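Local coordinates for protein monosaccharide-transporting ATPase (Actinobacillus succinogenes, PDB 5DTE) that binds beta-D-allopyranose between its two lobes and probably serves as the periplasmic sugar-binding component of an ABC transporter, at residues A[160-165]-A[205-210]; A[209-214]-A[233-238]; A[97-102]-A[125-130]; A[75-80]-A[110-115]. All blocks are in the same frame, centred on the assembly; numbering follows the deposited sequence.

Interaction 1 of 4, residues A[160-165]-A[205-210]; sequences AILEGI and NVTTNI
L162 reaches from its strand into helix 200-213 and splits its two methyls between neighbouring residues of one turn. CD2 of L162 lies 3.5 Å from CG1 of V206, while CD1 of L162 lies 3.5 Å from OG1 of T207. The leucine sets CG opposite its carbonyl carbon (chi1 -67°), and the nearly extended second torsion then spreads the methyl fork across the helix surface. Its side chain runs past that of V206 with the two pointing in opposing directions, whereas it meets T207 almost perpendicularly. The hydroxyl of T207 lies beside the leucine methyls and is not left without a polar partner in this apolar setting, because OG1 is hydrogen-bonded to the carbonyl of A203 one turn earlier.

Nearer the start of the strand, and one turn on in the helix, A160 CB approaches CG2 of I210 to 4.0 Å. I210 turns this short branch, and not its longer one, to the alanine, a consequence of a first torsion of -68° that sets CG1 opposite the carbonyl carbon. The intervening I161 faces the other side of the sheet, as strand alternation requires.

The axes of strand 160-163 and helix 205-210 approach to 10.2 Å and run nearly antiparallel, at 160°, the usual layering of helix on sheet in a Rossmann-like alpha/beta lobe. Helix 200-213 belongs to the crossover from strand 188-195 to strand 219-222 and spans strand 157-163 between them, with I220 and, from helix 225-237, A231 also packing against L162 and T207.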
loop_
_atom_site.group_PDB
_atom_site.type_symbol
_atom_site.label_atom_id
_atom_site.label_comp_id
_atom_site.label_asym_id
_atom_site.label_seq_id
_atom_site.Cartn_x
_atom_site.Cartn_y
_atom_site.Cartn_z
ATOM N N ALA A 160 6.300 -18.671 3.967
ATOM C CA ALA A 160 5.008 -18.618 3.285
ATOM C C ALA A 160 4.573 -17.180 3.038
ATOM O O ALA A 160 4.558 -16.379 3.962
ATOM C CB ALA A 160 3.970 -19.341 4.081
ATOM N N ILE A 161 4.205 -16.867 1.796
ATOM C CA ILE A 161 3.784 -15.519 1.414
ATOM C C ILE A 161 2.263 -15.299 1.426
ATOM O O ILE A 161 1.519 -16.029 0.766
ATOM C CB ILE A 161 4.306 -15.177 0.006
ATOM C CG1 ILE A 161 5.804 -14.893 0.064
ATOM C CG2 ILE A 161 3.557 -13.984 -0.590
ATOM C CD1 ILE A 161 6.384 -14.478 -1.264
ATOM N N LEU A 162 1.799 -14.292 2.164
ATOM C CA LEU A 162 0.387 -13.885 2.060
ATOM C C LEU A 162 0.263 -12.664 1.131
ATOM O O LEU A 162 0.938 -11.651 1.326
ATOM C CB LEU A 162 -0.226 -13.566 3.439
ATOM C CG LEU A 162 -0.449 -14.657 4.498
ATOM C CD1 LEU A 162 -0.525 -14.031 5.878
ATOM C CD2 LEU A 162 -1.694 -15.530 4.253
ATOM N N GLU A 163 -0.608 -12.761 0.131
ATOM C CA GLU A 163 -0.698 -11.731 -0.903
ATOM C C GLU A 163 -2.009 -10.959 -0.850
ATOM O O GLU A 163 -2.957 -11.349 -0.162
ATOM C CB GLU A 163 -0.548 -12.360 -2.281
ATOM C CG GLU A 163 0.299 -13.604 -2.265
ATOM C CD GLU A 163 0.067 -14.460 -3.479
ATOM O OE1 GLU A 163 -0.481 -13.940 -4.476
ATOM O OE2 GLU A 163 0.400 -15.663 -3.416
ATOM N N GLY A 164 -2.054 -9.861 -1.591
ATOM C CA GLY A 164 -3.229 -9.017 -1.602
ATOM C C GLY A 164 -4.224 -9.483 -2.643
ATOM O O GLY A 164 -4.082 -10.587 -3.182
ATOM N N ILE A 165 -5.236 -8.655 -2.903
ATOM C CA ILE A 165 -6.173 -8.906 -3.993
ATOM C C ILE A 165 -5.391 -9.144 -5.274
ATOM O O ILE A 165 -4.684 -8.244 -5.735
ATOM C CB ILE A 165 -7.158 -7.725 -4.218
ATOM C CG1 ILE A 165 -8.026 -7.502 -2.984
ATOM C CG2 ILE A 165 -8.040 -8.003 -5.387
ATOM C CD1 ILE A 165 -8.976 -6.353 -3.136
ATOM N N ASN A 205 -7.707 -17.104 8.666
ATOM C CA ASN A 205 -8.147 -18.363 8.096
ATOM C C ASN A 205 -7.067 -18.981 7.223
ATOM O O ASN A 205 -6.643 -20.123 7.457
ATOM C CB ASN A 205 -9.413 -18.187 7.278
ATOM C CG ASN A 205 -9.968 -19.510 6.791
ATOM O OD1 ASN A 205 -9.477 -20.084 5.818
ATOM N ND2 ASN A 205 -10.982 -20.014 7.480
ATOM N N VAL A 206 -6.615 -18.235 6.218
ATOM C CA VAL A 206 -5.580 -18.761 5.329
ATOM C C VAL A 206 -4.312 -19.226 6.079
ATOM O O VAL A 206 -3.826 -20.332 5.837
ATOM C CB VAL A 206 -5.184 -17.735 4.270
ATOM C CG1 VAL A 206 -3.905 -18.177 3.558
ATOM C CG2 VAL A 206 -6.315 -17.532 3.275
ATOM N N THR A 207 -3.800 -18.410 7.002
ATOM C CA THR A 207 -2.566 -18.750 7.719
ATOM C C THR A 207 -2.713 -20.027 8.525
ATOM O O THR A 207 -1.779 -20.812 8.625
ATOM C CB THR A 207 -2.110 -17.621 8.684
ATOM O OG1 THR A 207 -1.980 -16.397 7.967
ATOM C CG2 THR A 207 -0.771 -17.936 9.319
ATOM N N THR A 208 -3.879 -20.223 9.121
ATOM C CA THR A 208 -4.104 -21.421 9.902
ATOM C C THR A 208 -4.001 -22.637 9.002
ATOM O O THR A 208 -3.288 -23.592 9.319
ATOM C CB THR A 208 -5.461 -21.384 10.605
ATOM O OG1 THR A 208 -5.291 -20.724 11.860
ATOM C CG2 THR A 208 -5.980 -22.787 10.852
ATOM N N ASN A 209 -4.687 -22.578 7.865
ATOM C CA ASN A 209 -4.692 -23.687 6.923
ATOM C C ASN A 209 -3.303 -23.907 6.292
ATOM O O ASN A 209 -2.958 -25.019 5.886
ATOM C CB ASN A 209 -5.755 -23.437 5.857
ATOM C CG ASN A 209 -7.151 -23.272 6.454
ATOM O OD1 ASN A 209 -7.525 -23.965 7.409
ATOM N ND2 ASN A 209 -7.920 -22.340 5.898
ATOM N N ILE A 210 -2.494 -22.853 6.235
ATOM C CA ILE A 210 -1.139 -22.951 5.693
ATOM C C ILE A 210 -0.136 -23.510 6.714
ATOM O O ILE A 210 0.800 -24.226 6.356
ATOM C CB ILE A 210 -0.668 -21.585 5.188
ATOM C CG1 ILE A 210 -1.479 -21.187 3.952
ATOM C CG2 ILE A 210 0.817 -21.589 4.885
ATOM C CD1 ILE A 210 -0.921 -19.985 3.219
#

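Interaction 2 of 4, residues A[209-214]-A[233-238]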
loop_
_atom_site.group_PDB
_atom_site.type_symbol
_atom_site.label_atom_id
_atom_site.label_comp_id
_atom_site.label_asym_id
_atom_site.label_seq_id
_atom_site.Cartn_x
_atom_site.Cartn_y
_atom_site.Cartn_z
ATOM N N ASN A 209 -4.687 -22.578 7.865
ATOM C CA ASN A 209 -4.692 -23.687 6.923
ATOM C C ASN A 209 -3.303 -23.907 6.292
ATOM O O ASN A 209 -2.958 -25.019 5.886
ATOM C CB ASN A 209 -5.755 -23.437 5.857
ATOM C CG ASN A 209 -7.151 -23.272 6.454
ATOM O OD1 ASN A 209 -7.525 -23.965 7.409
ATOM N ND2 ASN A 209 -7.920 -22.340 5.898
ATOM N N ILE A 210 -2.494 -22.853 6.235
ATOM C CA ILE A 210 -1.139 -22.951 5.693
ATOM C C ILE A 210 -0.136 -23.510 6.714
ATOM O O ILE A 210 0.800 -24.226 6.356
ATOM C CB ILE A 210 -0.668 -21.585 5.188
ATOM C CG1 ILE A 210 -1.479 -21.187 3.952
ATOM C CG2 ILE A 210 0.817 -21.589 4.885
ATOM C CD1 ILE A 210 -0.921 -19.985 3.219
ATOM N N LEU A 211 -0.367 -23.214 7.989
ATOM C CA LEU A 211 0.493 -23.686 9.080
ATOM C C LEU A 211 0.291 -25.165 9.384
ATOM O O LEU A 211 1.234 -25.850 9.772
ATOM C CB LEU A 211 0.249 -22.860 10.351
ATOM C CG LEU A 211 0.962 -21.510 10.504
ATOM C CD1 LEU A 211 0.471 -20.814 11.762
ATOM C CD2 LEU A 211 2.501 -21.660 10.512
ATOM N N THR A 212 -0.934 -25.656 9.230
ATOM C CA THR A 212 -1.175 -27.079 9.368
ATOM C C THR A 212 -0.529 -27.830 8.208
ATOM O O THR A 212 0.074 -28.875 8.402
ATOM C CB THR A 212 -2.657 -27.413 9.401
ATOM O OG1 THR A 212 -3.313 -26.600 10.377
ATOM C CG2 THR A 212 -2.835 -28.872 9.751
ATOM N N ALA A 213 -0.649 -27.273 7.006
ATOM C CA ALA A 213 -0.132 -27.887 5.777
ATOM C C ALA A 213 1.394 -28.153 5.775
ATOM O O ALA A 213 1.827 -29.230 5.352
ATOM C CB ALA A 213 -0.514 -27.017 4.578
ATOM N N ASN A 214 2.198 -27.167 6.192
ATOM C CA ASN A 214 3.626 -27.379 6.455
ATOM C C ASN A 214 3.985 -26.955 7.864
ATOM O O ASN A 214 3.988 -25.758 8.160
ATOM C CB ASN A 214 4.528 -26.606 5.487
ATOM C CG ASN A 214 4.147 -26.800 4.041
ATOM O OD1 ASN A 214 2.966 -26.863 3.702
ATOM N ND2 ASN A 214 5.152 -26.915 3.175
ATOM N N THR A 233 -1.979 -13.726 14.803
ATOM C CA THR A 233 -3.048 -14.348 15.590
ATOM C C THR A 233 -3.133 -15.852 15.370
ATOM O O THR A 233 -3.402 -16.608 16.301
ATOM C CB THR A 233 -4.408 -13.720 15.258
ATOM O OG1 THR A 233 -4.294 -12.301 15.367
ATOM C CG2 THR A 233 -5.479 -14.218 16.211
ATOM N N ALA A 234 -2.908 -16.272 14.129
ATOM C CA ALA A 234 -2.809 -17.680 13.809
ATOM C C ALA A 234 -1.657 -18.337 14.574
ATOM O O ALA A 234 -1.886 -19.295 15.322
ATOM C CB ALA A 234 -2.632 -17.873 12.321
ATOM N N VAL A 235 -0.425 -17.840 14.416
ATOM C CA VAL A 235 0.692 -18.529 15.059
ATOM C C VAL A 235 0.492 -18.587 16.596
ATOM O O VAL A 235 0.701 -19.639 17.190
ATOM C CB VAL A 235 2.082 -17.915 14.680
ATOM C CG1 VAL A 235 2.202 -17.778 13.184
ATOM C CG2 VAL A 235 2.343 -16.588 15.356
ATOM N N GLU A 236 0.016 -17.511 17.228
ATOM C CA GLU A 236 -0.210 -17.521 18.682
ATOM C C GLU A 236 -1.374 -18.432 19.091
ATOM O O GLU A 236 -1.367 -19.026 20.180
ATOM C CB GLU A 236 -0.452 -16.098 19.197
ATOM C CG GLU A 236 0.800 -15.213 19.165
ATOM C CD GLU A 236 0.618 -13.882 19.885
ATOM O OE1 GLU A 236 -0.488 -13.296 19.801
ATOM O OE2 GLU A 236 1.585 -13.427 20.539
ATOM N N ASN A 237 -2.373 -18.537 18.217
ATOM C CA ASN A 237 -3.432 -19.519 18.393
ATOM C C ASN A 237 -2.812 -20.890 18.352
ATOM O O ASN A 237 -3.088 -21.742 19.189
ATOM C CB ASN A 237 -4.498 -19.394 17.307
ATOM C CG ASN A 237 -5.623 -18.419 17.673
ATOM O OD1 ASN A 237 -5.544 -17.667 18.647
ATOM N ND2 ASN A 237 -6.675 -18.435 16.874
ATOM N N ALA A 238 -1.933 -21.079 17.379
ATOM C CA ALA A 238 -1.357 -22.384 17.104
ATOM C C ALA A 238 -0.236 -22.754 18.085
ATOM O O ALA A 238 0.502 -23.712 17.867
ATOM C CB ALA A 238 -0.848 -22.413 15.682
#
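The carbonyl oxygen of A234 accepts the backbone N-H of A238 at 2.7 Å, closing the last turn of helix 225-237, and both alanines of that turn meet L211 of helix 200-213. The two helices belong to successive beta-alpha-beta units of one Rossmann-like lobe: the first leads into strand 219-222, the second leaves it for strand 245-247, and they lie side by side over the parallel sheet.

Their contact here depends on one methyl group. L211 CD1 enters the surface formed by A234, V235 and A238, three positions that a helical turn brings together. L211 has CG opposite its carbonyl carbon and an extended second torsion (175°), which carries this methyl outward from its helix to the neighbour. CD1 of L211 touches CB of A234 at 4.3 Å and CB of A238 at 4.4 Å. These two small side chains, one turn apart, let the leucine come close to the backbone, and CD1 of L211 lies 4.0 Å from CA of V235.

No polar group takes part across the boundary, and E236 and T233 have their partners elsewhere. E236 forms a salt bridge with K263, and T233 hydrogen-bonds through OG1 to the carbonyl of I229. A234 also packs on L204, T207 and T208, so the helices continue to touch further back along their length, while V235 leans on L240 and V244 of the loop that follows.

The side chains of L211 and V235 meet at a slant, and the valine presents the branch set opposite its own carbonyl carbon: CG1 of V235 stands 3.8 Å from CD1 of L211.

Interaction 3 of 4, residues A[97-102]-A[125-130]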
loop_
_atom_site.group_PDB
_atom_site.type_symbol
_atom_site.label_atom_id
_atom_site.label_comp_id
_atom_site.label_asym_id
_atom_site.label_seq_id
_atom_site.Cartn_x
_atom_site.Cartn_y
_atom_site.Cartn_z
ATOM N N ALA A 97 -8.203 0.963 -16.107
ATOM C CA ALA A 97 -9.571 1.481 -16.152
ATOM C C ALA A 97 -9.683 2.992 -16.013
ATOM O O ALA A 97 -10.584 3.597 -16.584
ATOM C CB ALA A 97 -10.393 0.821 -15.082
ATOM N N PHE A 98 -8.772 3.595 -15.253
ATOM C CA PHE A 98 -8.827 5.035 -14.982
ATOM C C PHE A 98 -8.166 5.932 -16.030
ATOM O O PHE A 98 -8.179 7.149 -15.897
ATOM C CB PHE A 98 -8.203 5.330 -13.617
ATOM C CG PHE A 98 -9.057 4.892 -12.466
ATOM C CD1 PHE A 98 -9.034 3.576 -12.036
ATOM C CD2 PHE A 98 -9.897 5.791 -11.825
ATOM C CE1 PHE A 98 -9.823 3.165 -10.989
ATOM C CE2 PHE A 98 -10.689 5.391 -10.777
ATOM C CZ PHE A 98 -10.651 4.071 -10.354
ATOM N N ILE A 99 -7.590 5.350 -17.070
ATOM C CA ILE A 99 -6.944 6.168 -18.087
ATOM C C ILE A 99 -7.921 7.093 -18.848
ATOM O O ILE A 99 -7.633 8.274 -19.003
ATOM C CB ILE A 99 -6.164 5.286 -19.080
ATOM C CG1 ILE A 99 -4.890 4.783 -18.417
ATOM C CG2 ILE A 99 -5.827 6.043 -20.353
ATOM C CD1 ILE A 99 -4.079 3.916 -19.325
ATOM N N PRO A 100 -9.079 6.579 -19.313
ATOM C CA PRO A 100 -9.970 7.523 -19.997
ATOM C C PRO A 100 -10.452 8.618 -19.067
ATOM O O PRO A 100 -10.729 9.730 -19.518
ATOM C CB PRO A 100 -11.135 6.647 -20.449
ATOM C CG PRO A 100 -10.569 5.280 -20.511
ATOM C CD PRO A 100 -9.614 5.207 -19.366
ATOM N N ALA A 101 -10.526 8.299 -17.779
ATOM C CA ALA A 101 -10.914 9.264 -16.761
ATOM C C ALA A 101 -9.892 10.386 -16.632
ATOM O O ALA A 101 -10.254 11.566 -16.603
ATOM C CB ALA A 101 -11.097 8.569 -15.423
ATOM N N PHE A 102 -8.619 10.006 -16.550
ATOM C CA PHE A 102 -7.521 10.959 -16.430
ATOM C C PHE A 102 -7.408 11.875 -17.650
ATOM O O PHE A 102 -7.166 13.076 -17.512
ATOM C CB PHE A 102 -6.202 10.211 -16.201
ATOM C CG PHE A 102 -5.894 9.979 -14.759
ATOM C CD1 PHE A 102 -4.924 10.732 -14.114
ATOM C CD2 PHE A 102 -6.605 9.027 -14.026
ATOM C CE1 PHE A 102 -4.651 10.528 -12.765
ATOM C CE2 PHE A 102 -6.343 8.814 -12.684
ATOM C CZ PHE A 102 -5.363 9.569 -12.047
ATOM N N GLU A 125 1.011 5.435 -22.171
ATOM C CA GLU A 125 1.805 5.850 -23.314
ATOM C C GLU A 125 0.979 5.783 -24.577
ATOM O O GLU A 125 0.963 6.720 -25.385
ATOM C CB GLU A 125 3.023 4.956 -23.455
ATOM C CG GLU A 125 4.090 5.511 -24.359
ATOM C CD GLU A 125 5.282 4.605 -24.382
ATOM O OE1 GLU A 125 5.071 3.373 -24.444
ATOM O OE2 GLU A 125 6.416 5.116 -24.284
ATOM N N ALA A 126 0.282 4.656 -24.715
ATOM C CA ALA A 126 -0.502 4.332 -25.892
ATOM C C ALA A 126 -1.552 5.392 -26.209
ATOM O O ALA A 126 -1.783 5.713 -27.375
ATOM C CB ALA A 126 -1.159 2.987 -25.707
ATOM N N ALA A 127 -2.167 5.934 -25.159
ATOM C CA ALA A 127 -3.302 6.839 -25.293
ATOM C C ALA A 127 -2.922 8.317 -25.212
ATOM O O ALA A 127 -3.794 9.164 -25.017
ATOM C CB ALA A 127 -4.328 6.515 -24.231
ATOM N N GLY A 128 -1.632 8.627 -25.349
ATOM C CA GLY A 128 -1.163 10.008 -25.344
ATOM C C GLY A 128 -1.299 10.722 -24.003
ATOM O O GLY A 128 -1.211 11.952 -23.930
ATOM N N LEU A 129 -1.499 9.942 -22.939
ATOM C CA LEU A 129 -1.733 10.485 -21.611
ATOM C C LEU A 129 -0.460 10.797 -20.831
ATOM O O LEU A 129 0.403 9.936 -20.659
ATOM C CB LEU A 129 -2.582 9.511 -20.803
ATOM C CG LEU A 129 -2.894 9.978 -19.385
ATOM C CD1 LEU A 129 -3.880 11.141 -19.427
ATOM C CD2 LEU A 129 -3.436 8.820 -18.554
ATOM N N LYS A 130 -0.350 12.037 -20.362
ATOM C CA LYS A 130 0.668 12.406 -19.388
ATOM C C LYS A 130 0.018 12.442 -18.010
ATOM O O LYS A 130 -0.973 13.154 -17.806
ATOM C CB LYS A 130 1.293 13.758 -19.715
ATOM C CG LYS A 130 1.753 13.935 -21.157
ATOM C CD LYS A 130 2.504 12.735 -21.718
ATOM C CE LYS A 130 2.843 12.965 -23.188
ATOM N NZ LYS A 130 3.346 11.752 -23.893
#
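This is apolar packing between the start of helix 99-105 and the turn that ends helix 121-126, on the outer layer of the lobe whose central sheet contains strand 112-115. L129 is its principal side chain. With CG opposite the backbone N (chi1 -180°), it turns its fork toward the helix and rests both methyls on F102. L129 CD2 stands 3.9 Å from CB of F102, and L129 CD1 is 4.1 Å from the same carbon and 4.0 Å from the carbonyl C of that residue. The leucine thus meets the root of the phenylalanine and not its ring, which leads away toward I112, D114 and L119.

L129 CD2 has a second neighbour in CG2 of I99, at 4.1 Å, where the two aliphatic side chains pass at an angle. The same CG2 of I99 lies 4.2 Å from CB of A127, so one branch of the isoleucine bridges the alanine and the leucine.

The positions of A127 and L129 follow from a Schellman motif. G128, with positive phi, is its C-prime residue; G128 N bonds to E125 O at 3.2 Å, and L129 N to A124 O. The chain leaves the helix there and heads for strand 132-135, placing A127 and L129 on either side of the glycine yet both facing helix 99-105.

Q103, one residue beyond F102, also packs on A127 and L129. On the far side of this helix start, F98 turns to T70, L73 and V74 of helix 70-82, and its carbonyl O lies at the edge of the F102 ring, in the ring plane.

Interaction 4 of 4, residues A[75-80]-A[110-115]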
loop_
_atom_site.group_PDB
_atom_site.type_symbol
_atom_site.label_atom_id
_atom_site.label_comp_id
_atom_site.label_asym_id
_atom_site.label_seq_id
_atom_site.Cartn_x
_atom_site.Cartn_y
_atom_site.Cartn_z
ATOM N N GLY A 75 -16.643 6.509 -11.474
ATOM C CA GLY A 75 -17.858 7.269 -11.276
ATOM C C GLY A 75 -17.549 8.520 -10.494
ATOM O O GLY A 75 -17.885 9.608 -10.910
ATOM N N LEU A 76 -16.851 8.354 -9.380
ATOM C CA LEU A 76 -16.509 9.457 -8.490
ATOM C C LEU A 76 -15.575 10.501 -9.109
ATOM O O LEU A 76 -15.750 11.706 -8.886
ATOM C CB LEU A 76 -15.872 8.904 -7.217
ATOM C CG LEU A 76 -16.780 7.980 -6.426
ATOM C CD1 LEU A 76 -16.016 7.405 -5.243
ATOM C CD2 LEU A 76 -18.030 8.734 -5.992
ATOM N N VAL A 77 -14.570 10.045 -9.856
ATOM C CA VAL A 77 -13.628 10.974 -10.458
ATOM C C VAL A 77 -14.353 11.909 -11.404
ATOM O O VAL A 77 -14.229 13.129 -11.303
ATOM C CB VAL A 77 -12.520 10.268 -11.222
ATOM C CG1 VAL A 77 -11.722 11.288 -12.026
ATOM C CG2 VAL A 77 -11.622 9.532 -10.272
ATOM N N GLU A 78 -15.127 11.320 -12.308
ATOM C CA GLU A 78 -15.868 12.074 -13.311
ATOM C C GLU A 78 -16.867 13.064 -12.698
ATOM O O GLU A 78 -17.093 14.147 -13.250
ATOM C CB GLU A 78 -16.576 11.104 -14.248
ATOM C CG GLU A 78 -15.618 10.075 -14.785
ATOM C CD GLU A 78 -16.251 9.113 -15.757
ATOM O OE1 GLU A 78 -17.449 8.769 -15.595
ATOM O OE2 GLU A 78 -15.527 8.703 -16.691
ATOM N N ASN A 79 -17.456 12.698 -11.564
ATOM C CA ASN A 79 -18.324 13.616 -10.844
ATOM C C ASN A 79 -17.560 14.890 -10.530
ATOM O O ASN A 79 -18.019 15.985 -10.820
ATOM C CB ASN A 79 -18.859 12.988 -9.553
ATOM C CG ASN A 79 -19.724 11.757 -9.809
ATOM O OD1 ASN A 79 -20.102 11.470 -10.946
ATOM N ND2 ASN A 79 -20.044 11.024 -8.741
ATOM N N MET A 80 -16.374 14.728 -9.959
ATOM C CA MET A 80 -15.528 15.852 -9.572
ATOM C C MET A 80 -15.111 16.709 -10.780
ATOM O O MET A 80 -15.067 17.934 -10.692
ATOM C CB MET A 80 -14.302 15.327 -8.819
ATOM C CG MET A 80 -14.635 14.498 -7.566
ATOM S SD MET A 80 -15.602 15.465 -6.356
ATOM C CE MET A 80 -17.270 14.790 -6.581
ATOM N N ILE A 110 -8.170 20.295 -15.403
ATOM C CA ILE A 110 -8.071 20.012 -13.975
ATOM C C ILE A 110 -6.846 19.143 -13.684
ATOM O O ILE A 110 -6.760 18.009 -14.160
ATOM C CB ILE A 110 -9.335 19.281 -13.465
ATOM C CG1 ILE A 110 -10.597 20.067 -13.824
ATOM C CG2 ILE A 110 -9.244 18.987 -11.957
ATOM C CD1 ILE A 110 -11.887 19.480 -13.225
ATOM N N PRO A 111 -5.870 19.682 -12.942
ATOM C CA PRO A 111 -4.739 18.852 -12.511
ATOM C C PRO A 111 -5.192 17.643 -11.692
ATOM O O PRO A 111 -6.214 17.699 -11.003
ATOM C CB PRO A 111 -3.897 19.804 -11.657
ATOM C CG PRO A 111 -4.531 21.171 -11.784
ATOM C CD PRO A 111 -5.551 21.113 -12.874
ATOM N N ILE A 112 -4.434 16.557 -11.764
ATOM C CA ILE A 112 -4.876 15.323 -11.163
ATOM C C ILE A 112 -3.685 14.439 -10.804
ATOM O O ILE A 112 -2.817 14.166 -11.628
ATOM C CB ILE A 112 -5.855 14.583 -12.115
ATOM C CG1 ILE A 112 -6.360 13.287 -11.483
ATOM C CG2 ILE A 112 -5.222 14.306 -13.474
ATOM C CD1 ILE A 112 -7.526 12.662 -12.229
ATOM N N ILE A 113 -3.656 14.007 -9.553
ATOM C CA ILE A 113 -2.547 13.234 -9.005
ATOM C C ILE A 113 -2.930 11.784 -8.787
ATOM O O ILE A 113 -3.863 11.479 -8.052
ATOM C CB ILE A 113 -2.051 13.802 -7.637
ATOM C CG1 ILE A 113 -1.630 15.264 -7.769
ATOM C CG2 ILE A 113 -0.907 12.970 -7.102
ATOM C CD1 ILE A 113 -0.909 15.583 -9.090
ATOM N N ASP A 114 -2.188 10.888 -9.414
ATOM C CA ASP A 114 -2.393 9.468 -9.216
ATOM C C ASP A 114 -1.632 9.016 -7.948
ATOM O O ASP A 114 -0.404 8.900 -7.952
ATOM C CB ASP A 114 -1.952 8.723 -10.482
ATOM C CG ASP A 114 -1.720 7.245 -10.256
ATOM O OD1 ASP A 114 -2.470 6.647 -9.461
ATOM O OD2 ASP A 114 -0.781 6.683 -10.874
ATOM N N LEU A 115 -2.371 8.781 -6.863
ATOM C CA LEU A 115 -1.783 8.375 -5.578
ATOM C C LEU A 115 -1.845 6.860 -5.372
ATOM O O LEU A 115 -2.755 6.214 -5.873
ATOM C CB LEU A 115 -2.497 9.091 -4.417
ATOM C CG LEU A 115 -2.119 8.838 -2.949
ATOM C CD1 LEU A 115 -0.709 9.329 -2.654
ATOM C CD2 LEU A 115 -3.104 9.524 -2.008
#
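Helix 70-82, the crossover between strands 58-63 and 87-90 of a parallel sheet, reaches the next strand, 112-115, by a light side contact. It buries 79 Å² in all and is aliphatic. V77 presents CG1, the branch opposite its backbone N (chi1 170°), to CD1 of I112 at 4.4 Å. I112 can reach that far because both of its torsions are extended: CG1 lies opposite the backbone N (chi1 -179°), and CD1 continues the chain straight toward the helix. The CA atoms of V77 and I112 remain 9.8 Å apart, a gap bridged by the two side chains.

One turn later, CD1 of I110 comes to 4.3 Å from the carbonyl oxygen of M80, a plain packing contact against the helix backbone. The M80 side chain starts toward the strand but folds back, and its end goes elsewhere; it packs on I88 and V85.

V77 also rests on V90, and I110 on I88, both of strand 87-90, the neighbour of strand 112-115 in the sheet. I112 shares its face with F102 and A105 of helix 99-105, whereas the next residue, I113, faces A279 of helix 272-287 on the other side. Helices on both faces of a parallel sheet, with strand residues serving each layer by turns, are typical of a three-layer, Rossmann-like alpha/beta lobe, as in the type I periplasmic binding proteins.

In the fold
The four contacts form two pairs, one in each lobe, with the sugar between them. Interactions 1 and 2 share N209 and I210 of helix 200-213; T207 CG2 lies 3.5 Å from A234 CB, joining strand-to-helix packing to helix-to-helix packing. Interactions 3 and 4 touch where the ring of F102 meets I112, CE1 to CG1 at 3.5 Å. Across the cleft, the centres of interactions 1 and 4 are about 34 Å apart. The L162 side chain is about 12 Å from the allopyranose. Part of the pocket is lined by loops at the ends of these elements: D116 follows strand 112-115, W198 precedes helix 200-213, and N224 lies between strand 219-222 and helix 225-237.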